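Local structure of acinetobacter secreted protease CpaA (Acinetobacter nosocomialis M2, 6O38) at residues Leu95-Pro100 against Met116-Ile121; Trp126-Ala131 against Val150-Asp155; Gly170-Trp174 against Pro186-Lys190. The protein is a zinc-binding metalloprotease, probably exported by the type II secretion system, that forms a complex with its chaperone CpaB. All blocks are in the same frame, centred on the assembly; numbering follows the deposited sequence.

Interaction 1. Residues Leu95-Pro100 against Met116-Ile121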
# COMPACT_ATOMS: atom_id res chain seq x y z
N LEU A 95 7.27 -3.94 -29.81
CA LEU A 95 6.22 -4.89 -29.49
C LEU A 95 5.47 -5.34 -30.73
O LEU A 95 5.39 -4.61 -31.73
CB LEU A 95 5.24 -4.29 -28.48
CG LEU A 95 5.83 -3.82 -27.15
CD1 LEU A 95 4.77 -3.17 -26.28
CD2 LEU A 95 6.50 -4.98 -26.42
N ALA A 96 4.92 -6.55 -30.67
CA ALA A 96 4.05 -7.05 -31.73
C ALA A 96 2.82 -6.17 -31.86
O ALA A 96 2.04 -6.04 -30.90
CB ALA A 96 3.66 -8.50 -31.44
N THR A 97 2.64 -5.57 -33.03
CA THR A 97 1.58 -4.60 -33.26
C THR A 97 0.46 -5.23 -34.09
O THR A 97 0.73 -5.90 -35.09
CB THR A 97 2.13 -3.36 -33.97
OG1 THR A 97 3.21 -2.82 -33.21
CG2 THR A 97 1.04 -2.31 -34.12
N VAL A 98 -0.78 -5.00 -33.66
CA VAL A 98 -1.96 -5.40 -34.41
C VAL A 98 -2.89 -4.19 -34.50
O VAL A 98 -2.98 -3.40 -33.55
CB VAL A 98 -2.68 -6.61 -33.76
CG1 VAL A 98 -3.16 -6.27 -32.36
CG2 VAL A 98 -3.83 -7.09 -34.63
N SER A 99 -3.55 -4.03 -35.64
CA SER A 99 -4.39 -2.87 -35.87
C SER A 99 -5.73 -3.28 -36.45
O SER A 99 -5.83 -4.30 -37.14
CB SER A 99 -3.70 -1.88 -36.82
OG SER A 99 -2.43 -1.49 -36.32
N PRO A 100 -6.78 -2.50 -36.18
CA PRO A 100 -8.05 -2.71 -36.89
C PRO A 100 -7.88 -2.41 -38.38
O PRO A 100 -7.19 -1.47 -38.76
CB PRO A 100 -9.00 -1.72 -36.22
CG PRO A 100 -8.11 -0.67 -35.64
CD PRO A 100 -6.87 -1.40 -35.21
N MSE A 116 3.06 -9.81 -24.11
CA MSE A 116 2.88 -8.38 -24.34
C MSE A 116 2.64 -8.08 -25.82
O MSE A 116 3.39 -8.52 -26.69
CB MSE A 116 4.09 -7.60 -23.84
CG MSE A 116 3.97 -6.10 -24.03
SE MSE A 116 5.16 -5.12 -22.84
CE MSE A 116 4.41 -5.74 -21.14
N GLN A 117 1.57 -7.33 -26.09
CA GLN A 117 1.21 -6.96 -27.45
C GLN A 117 0.77 -5.50 -27.46
O GLN A 117 0.45 -4.92 -26.42
CB GLN A 117 0.08 -7.85 -28.00
CG GLN A 117 0.38 -9.33 -27.95
CD GLN A 117 -0.75 -10.17 -28.51
OE1 GLN A 117 -1.27 -9.90 -29.59
NE2 GLN A 117 -1.15 -11.20 -27.76
N LYS A 118 0.77 -4.90 -28.65
CA LYS A 118 0.37 -3.52 -28.84
C LYS A 118 -0.76 -3.44 -29.84
O LYS A 118 -0.65 -3.98 -30.95
CB LYS A 118 1.55 -2.66 -29.31
CG LYS A 118 1.18 -1.22 -29.62
CD LYS A 118 2.42 -0.33 -29.68
CE LYS A 118 2.56 0.31 -31.05
NZ LYS A 118 3.14 1.68 -30.96
N VAL A 119 -1.85 -2.77 -29.46
CA VAL A 119 -2.94 -2.46 -30.38
C VAL A 119 -2.82 -0.99 -30.75
O VAL A 119 -2.96 -0.11 -29.89
CB VAL A 119 -4.31 -2.77 -29.75
CG1 VAL A 119 -5.43 -2.31 -30.67
CG2 VAL A 119 -4.43 -4.25 -29.45
N LEU A 120 -2.56 -0.72 -32.02
CA LEU A 120 -2.23 0.61 -32.50
C LEU A 120 -3.26 1.04 -33.54
O LEU A 120 -3.52 0.32 -34.51
CB LEU A 120 -0.80 0.62 -33.06
CG LEU A 120 -0.12 1.80 -33.76
CD1 LEU A 120 -0.18 1.61 -35.26
CD2 LEU A 120 -0.68 3.15 -33.34
N ILE A 121 -3.86 2.22 -33.33
CA ILE A 121 -4.90 2.77 -34.20
C ILE A 121 -4.32 3.95 -34.97
O ILE A 121 -3.70 4.84 -34.39
CB ILE A 121 -6.13 3.20 -33.39
CG1 ILE A 121 -6.76 1.99 -32.70
CG2 ILE A 121 -7.14 3.90 -34.28
CD1 ILE A 121 -8.00 2.32 -31.91
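Leu-95 lays both methyls against the selenomethionine at position 116: CD2 reaches Met-116 CG at 3.7 Å and Met-116 SE at 3.8 Å, the two side chains crossing at a slant. Further along, two parallel strands run in step, Thr-97 beside Lys-118 and Val-98 beside Val-119. The backbone of Lys-118 is held at both ends, its N giving to Ala-96 O (2.8 Å) and its O taking Val-98 N (2.9 Å); Val-98 O receives Leu-120 N. Thr-97 and Lys-118 point the same way on one face before the end of the lysine leads away. Thr-97 OG1 sits beside the backbone N (chi1 -55°) and bonds back to Leu-95 O from above the carbonyl plane, leaving CG2 to press on Leu-120 CB at 3.6 Å. On the other face Val-98 CG1 lies alongside Val-119 CG2 at 3.8 Å. Past the last strand pair, Ser-99 OG donates to Leu-120 O over 2.8 Å, and Pro-100 crosses Ile-121 at about a right angle. The parallel pair joins strand 90-98 to strand 116-121 of a StcE-type beta-sandwich domain; strand 141-146 also pairs with the latter, and Ile-130 packs on Pro-100, Val-119 and Ile-121.

Interaction 2. Residues Trp126-Ala131 against Val150-Asp155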
# COMPACT_ATOMS: atom_id res chain seq x y z
N TRP A 126 -8.38 2.12 -38.76
CA TRP A 126 -9.25 2.73 -37.77
C TRP A 126 -10.56 1.97 -37.68
O TRP A 126 -10.98 1.31 -38.63
CB TRP A 126 -9.51 4.21 -38.11
CG TRP A 126 -10.47 4.90 -37.18
CD1 TRP A 126 -10.16 5.56 -36.03
CD2 TRP A 126 -11.89 5.00 -37.33
NE1 TRP A 126 -11.30 6.06 -35.45
CE2 TRP A 126 -12.38 5.73 -36.23
CE3 TRP A 126 -12.80 4.54 -38.29
CZ2 TRP A 126 -13.73 6.01 -36.07
CZ3 TRP A 126 -14.14 4.82 -38.13
CH2 TRP A 126 -14.59 5.55 -37.02
N ALA A 127 -11.20 2.07 -36.52
CA ALA A 127 -12.53 1.53 -36.29
C ALA A 127 -13.20 2.34 -35.19
O ALA A 127 -12.53 2.82 -34.27
CB ALA A 127 -12.49 0.04 -35.91
N GLN A 128 -14.52 2.50 -35.30
CA GLN A 128 -15.25 3.30 -34.32
C GLN A 128 -15.10 2.72 -32.91
O GLN A 128 -14.83 3.45 -31.96
CB GLN A 128 -16.73 3.37 -34.71
CG GLN A 128 -17.60 4.16 -33.74
CD GLN A 128 -17.35 5.66 -33.81
OE1 GLN A 128 -17.52 6.28 -34.86
NE2 GLN A 128 -16.93 6.24 -32.69
N THR A 129 -15.27 1.41 -32.77
CA THR A 129 -15.15 0.74 -31.48
C THR A 129 -14.35 -0.54 -31.67
O THR A 129 -14.72 -1.39 -32.48
CB THR A 129 -16.52 0.42 -30.89
OG1 THR A 129 -17.31 1.62 -30.82
CG2 THR A 129 -16.38 -0.17 -29.49
N ILE A 130 -13.25 -0.66 -30.93
CA ILE A 130 -12.44 -1.87 -30.95
C ILE A 130 -12.71 -2.65 -29.67
O ILE A 130 -12.95 -2.07 -28.60
CB ILE A 130 -10.93 -1.56 -31.10
CG1 ILE A 130 -10.46 -0.63 -29.98
CG2 ILE A 130 -10.65 -0.94 -32.46
CD1 ILE A 130 -9.02 -0.87 -29.56
N ALA A 131 -12.69 -3.97 -29.77
CA ALA A 131 -12.98 -4.85 -28.65
C ALA A 131 -11.79 -5.76 -28.39
O ALA A 131 -11.26 -6.37 -29.32
CB ALA A 131 -14.23 -5.69 -28.93
N VAL A 150 -9.24 11.10 -35.86
CA VAL A 150 -10.62 10.88 -35.46
C VAL A 150 -10.62 9.89 -34.30
O VAL A 150 -9.93 8.87 -34.35
CB VAL A 150 -11.47 10.38 -36.64
CG1 VAL A 150 -12.38 9.24 -36.22
CG2 VAL A 150 -12.28 11.52 -37.24
N SER A 151 -11.38 10.21 -33.25
CA SER A 151 -11.32 9.44 -32.02
C SER A 151 -12.12 8.14 -32.14
O SER A 151 -13.01 8.00 -32.98
CB SER A 151 -11.84 10.27 -30.85
OG SER A 151 -13.23 10.49 -30.95
N SER A 152 -11.78 7.20 -31.27
CA SER A 152 -12.47 5.92 -31.17
C SER A 152 -12.53 5.53 -29.70
O SER A 152 -12.16 6.32 -28.82
CB SER A 152 -11.77 4.85 -32.02
OG SER A 152 -10.36 4.94 -31.90
N ASP A 153 -13.01 4.32 -29.41
CA ASP A 153 -13.14 3.87 -28.03
C ASP A 153 -13.06 2.35 -27.98
O ASP A 153 -13.08 1.67 -29.01
CB ASP A 153 -14.43 4.38 -27.39
CG ASP A 153 -15.66 4.13 -28.26
OD1 ASP A 153 -15.57 3.33 -29.21
OD2 ASP A 153 -16.71 4.75 -27.98
N ILE A 154 -12.97 1.83 -26.76
CA ILE A 154 -12.83 0.41 -26.50
C ILE A 154 -14.15 -0.12 -25.97
O ILE A 154 -14.79 0.51 -25.12
CB ILE A 154 -11.69 0.13 -25.49
CG1 ILE A 154 -10.37 0.69 -26.02
CG2 ILE A 154 -11.57 -1.36 -25.21
CD1 ILE A 154 -9.23 0.60 -25.02
N ASP A 155 -14.58 -1.28 -26.49
CA ASP A 155 -15.76 -1.95 -25.96
C ASP A 155 -15.54 -2.27 -24.49
O ASP A 155 -14.48 -2.75 -24.08
CB ASP A 155 -16.05 -3.22 -26.76
CG ASP A 155 -17.40 -3.84 -26.41
OD1 ASP A 155 -17.74 -3.94 -25.21
OD2 ASP A 155 -18.13 -4.23 -27.35
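Thr-129 pairs with Asp-153 and Ile-130 with Ile-154 in a short parallel strand pairing whose axes diverge by 26°, tied by Ile-130 N to Asp-153 O (3.0 Å), Asp-155 N to Ile-130 O (2.8 Å) and a longer, more bent bond from Asp-153 N to Gln-128 O. On one face, Thr-129 and Asp-153 cross at a slant. The carboxylate folds back over its own backbone, CG lying between N and the carbonyl carbon (chi1 49°), and this brings OD1 within 2.9 Å of Thr-129 OG1. The hydroxyl donates to the syn side of that oxygen, a little out of the carboxylate plane, while Thr-129 CG2, on the other branch, lies toward Asp-155 N. Asp-155 OD1 accepts Thr-157 N, two residues further on.

Strands 129-131 and 152-154 are the two inner members of a four-stranded sheet in a StcE-type beta-sandwich domain, flanked by strand 106-108 next to the first and strand 166-167 next to the second. Its inward face carries Ile-130 and Ile-154, whose CD1 and CG1 respectively meet at 4.1 Å; Ile-130 also packs on Val-119 of the strand facing it, and both isoleucines touch Leu-167.

Where the chain enters the sheet, the Trp-126 indole stands across Val-150. Val-150 CG1 covers one ring face near the rim, 3.5 Å from Trp-126 CZ2, and Gln-128 N lies over the opposite face. The carbonyl group of Ser-151 lies at the indole edge, near its plane, and Ser-152 CB lies beside Ala-127 O.

Interaction 3. Residues Gly170-Trp174 against Pro186-Lys190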
# COMPACT_ATOMS: atom_id res chain seq x y z
N GLY A 170 -2.59 10.40 -29.18
CA GLY A 170 -1.79 10.50 -27.97
C GLY A 170 -2.29 9.66 -26.81
O GLY A 170 -1.58 9.56 -25.80
N SER A 171 -3.47 9.06 -26.92
CA SER A 171 -3.99 8.23 -25.85
C SER A 171 -3.17 6.94 -25.73
O SER A 171 -2.66 6.41 -26.72
CB SER A 171 -5.46 7.89 -26.10
OG SER A 171 -6.25 9.07 -26.09
N GLU A 172 -3.06 6.44 -24.50
CA GLU A 172 -2.28 5.24 -24.23
C GLU A 172 -2.85 4.54 -23.01
O GLU A 172 -2.82 5.10 -21.90
CB GLU A 172 -0.80 5.58 -24.02
CG GLU A 172 0.08 4.38 -23.71
CD GLU A 172 1.55 4.71 -23.79
OE1 GLU A 172 1.89 5.85 -24.18
OE2 GLU A 172 2.38 3.84 -23.46
N TYR A 173 -3.38 3.33 -23.20
CA TYR A 173 -3.94 2.53 -22.12
C TYR A 173 -3.27 1.16 -22.11
O TYR A 173 -3.12 0.54 -23.16
CB TYR A 173 -5.45 2.36 -22.27
CG TYR A 173 -6.22 3.66 -22.41
CD1 TYR A 173 -5.96 4.74 -21.57
CD2 TYR A 173 -7.20 3.81 -23.39
CE1 TYR A 173 -6.66 5.92 -21.70
CE2 TYR A 173 -7.90 4.99 -23.52
CZ TYR A 173 -7.63 6.04 -22.68
OH TYR A 173 -8.33 7.22 -22.81
N TRP A 174 -2.87 0.71 -20.93
CA TRP A 174 -2.30 -0.62 -20.74
C TRP A 174 -3.27 -1.47 -19.93
O TRP A 174 -3.72 -1.06 -18.85
CB TRP A 174 -0.95 -0.55 -20.03
CG TRP A 174 0.15 0.05 -20.85
CD1 TRP A 174 0.29 1.36 -21.22
CD2 TRP A 174 1.28 -0.64 -21.41
NE1 TRP A 174 1.43 1.53 -21.97
CE2 TRP A 174 2.05 0.32 -22.10
CE3 TRP A 174 1.71 -1.97 -21.40
CZ2 TRP A 174 3.23 -0.01 -22.77
CZ3 TRP A 174 2.88 -2.30 -22.06
CH2 TRP A 174 3.63 -1.32 -22.74
N PRO A 186 -7.16 -2.35 -16.00
CA PRO A 186 -6.19 -1.29 -16.34
C PRO A 186 -5.01 -1.31 -15.38
O PRO A 186 -5.17 -1.30 -14.16
CB PRO A 186 -7.01 0.00 -16.20
CG PRO A 186 -8.44 -0.42 -16.10
CD PRO A 186 -8.45 -1.80 -15.54
N GLU A 187 -3.80 -1.34 -15.95
CA GLU A 187 -2.57 -1.30 -15.18
C GLU A 187 -1.83 0.02 -15.28
O GLU A 187 -1.13 0.39 -14.34
CB GLU A 187 -1.63 -2.44 -15.61
CG GLU A 187 -2.13 -3.84 -15.26
CD GLU A 187 -2.13 -4.11 -13.76
OE1 GLU A 187 -2.68 -5.15 -13.35
OE2 GLU A 187 -1.57 -3.29 -12.99
N TYR A 188 -1.96 0.73 -16.40
CA TYR A 188 -1.39 2.06 -16.54
C TYR A 188 -2.27 2.87 -17.48
O TYR A 188 -2.60 2.41 -18.58
CB TYR A 188 0.05 2.01 -17.06
CG TYR A 188 0.63 3.38 -17.33
CD1 TYR A 188 1.12 4.16 -16.30
CD2 TYR A 188 0.68 3.89 -18.62
CE1 TYR A 188 1.65 5.42 -16.54
CE2 TYR A 188 1.21 5.14 -18.88
CZ TYR A 188 1.70 5.90 -17.84
OH TYR A 188 2.22 7.15 -18.08
N ILE A 189 -2.63 4.08 -17.06
CA ILE A 189 -3.43 5.00 -17.86
C ILE A 189 -2.64 6.28 -18.04
O ILE A 189 -2.32 6.96 -17.05
CB ILE A 189 -4.79 5.28 -17.20
CG1 ILE A 189 -5.56 3.98 -16.95
CG2 ILE A 189 -5.61 6.23 -18.07
CD1 ILE A 189 -6.00 3.27 -18.22
N LYS A 190 -2.32 6.61 -19.28
CA LYS A 190 -1.63 7.87 -19.56
C LYS A 190 -2.58 9.03 -19.29
O LYS A 190 -3.64 9.11 -19.92
CB LYS A 190 -1.15 7.90 -21.01
CG LYS A 190 -0.56 9.23 -21.43
CD LYS A 190 0.13 9.12 -22.78
CE LYS A 190 0.62 10.47 -23.27
NZ LYS A 190 1.09 10.41 -24.69
O HOH W 1 -4.04 8.13 -22.48
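Trp-174 and Tyr-188 bring their rings together at a slant, planes 73° apart: Trp-174 CD1 comes to the edge of the phenol, 3.6 Å from Tyr-188 CD2. At the indole's own edge, in plane, sits Glu-172 OE2, which accepts Trp-174 NE1 at 2.9 Å through its anti lone pair. The bond is nearly straight, so the carboxylate and the indole steady each other; Gln-143 NE2 adds a weak bond to the same oxygen. Trp-174 and Tyr-188 also both touch Pro-68. Tyr-173 lies on the other face of the strand pair, where its CD1 meets Ile-189 CD1 at 3.7 Å; its ring is edge-to-face with Phe-165 and its OH bonds to Thr-166 O.

Strands 172-178 and 183-195 form an antiparallel hairpin, with Trp-174 and Tyr-188 a hydrogen-bonded pair and Tyr-173 and Ile-189 a non-hydrogen-bonded one. A classic beta bulge interrupts it: Glu-187 and Tyr-188 both face Trp-174, whose O takes Glu-187 N (2.9 Å) while its N gives to Tyr-188 O (2.9 Å). The Glu-187 carboxylate leads away and bonds through OE1 to Tyr-178 OH.

At the open end of the hairpin, Lys-190 runs fully extended, CG opposite its backbone N (chi1 173°), across Glu-172 CB. This carries NZ to Gly-170 O at 3.0 Å, in the carbonyl plane and on a lone pair. Glu-172 OE1 stays 4.7 Å from Lys-190 NZ, too far for a salt bridge. Lys-190 N bonds to Glu-172 O, and one water accepts from Glu-172 N and donates to Lys-190 O.

Overall arrangement
The three contacts form a compact group, their centres about 14 to 15 Å apart. Interactions 1 and 2 meet across the interior of the sandwich, where Val-119 CG1 packs on Ile-130 CD1 at 4.0 Å; where the chain enters the second sheet, Ile-121 CG2 approaches Trp-126 CD1 at 3.9 Å. Interaction 3 touches interaction 1 through Met-116 SE and Trp-174 CZ3, 3.7 Å apart, and interaction 2 through Ile-154 CD1 and Tyr-173 CD2, 4.1 Å apart. Strand 141-146 lies between strands 116-121 and 172-178 and pairs with both. None of the three includes a zinc ligand: His-498, His-502 and His-508 belong to the reprolysin-like protease region further along the chain.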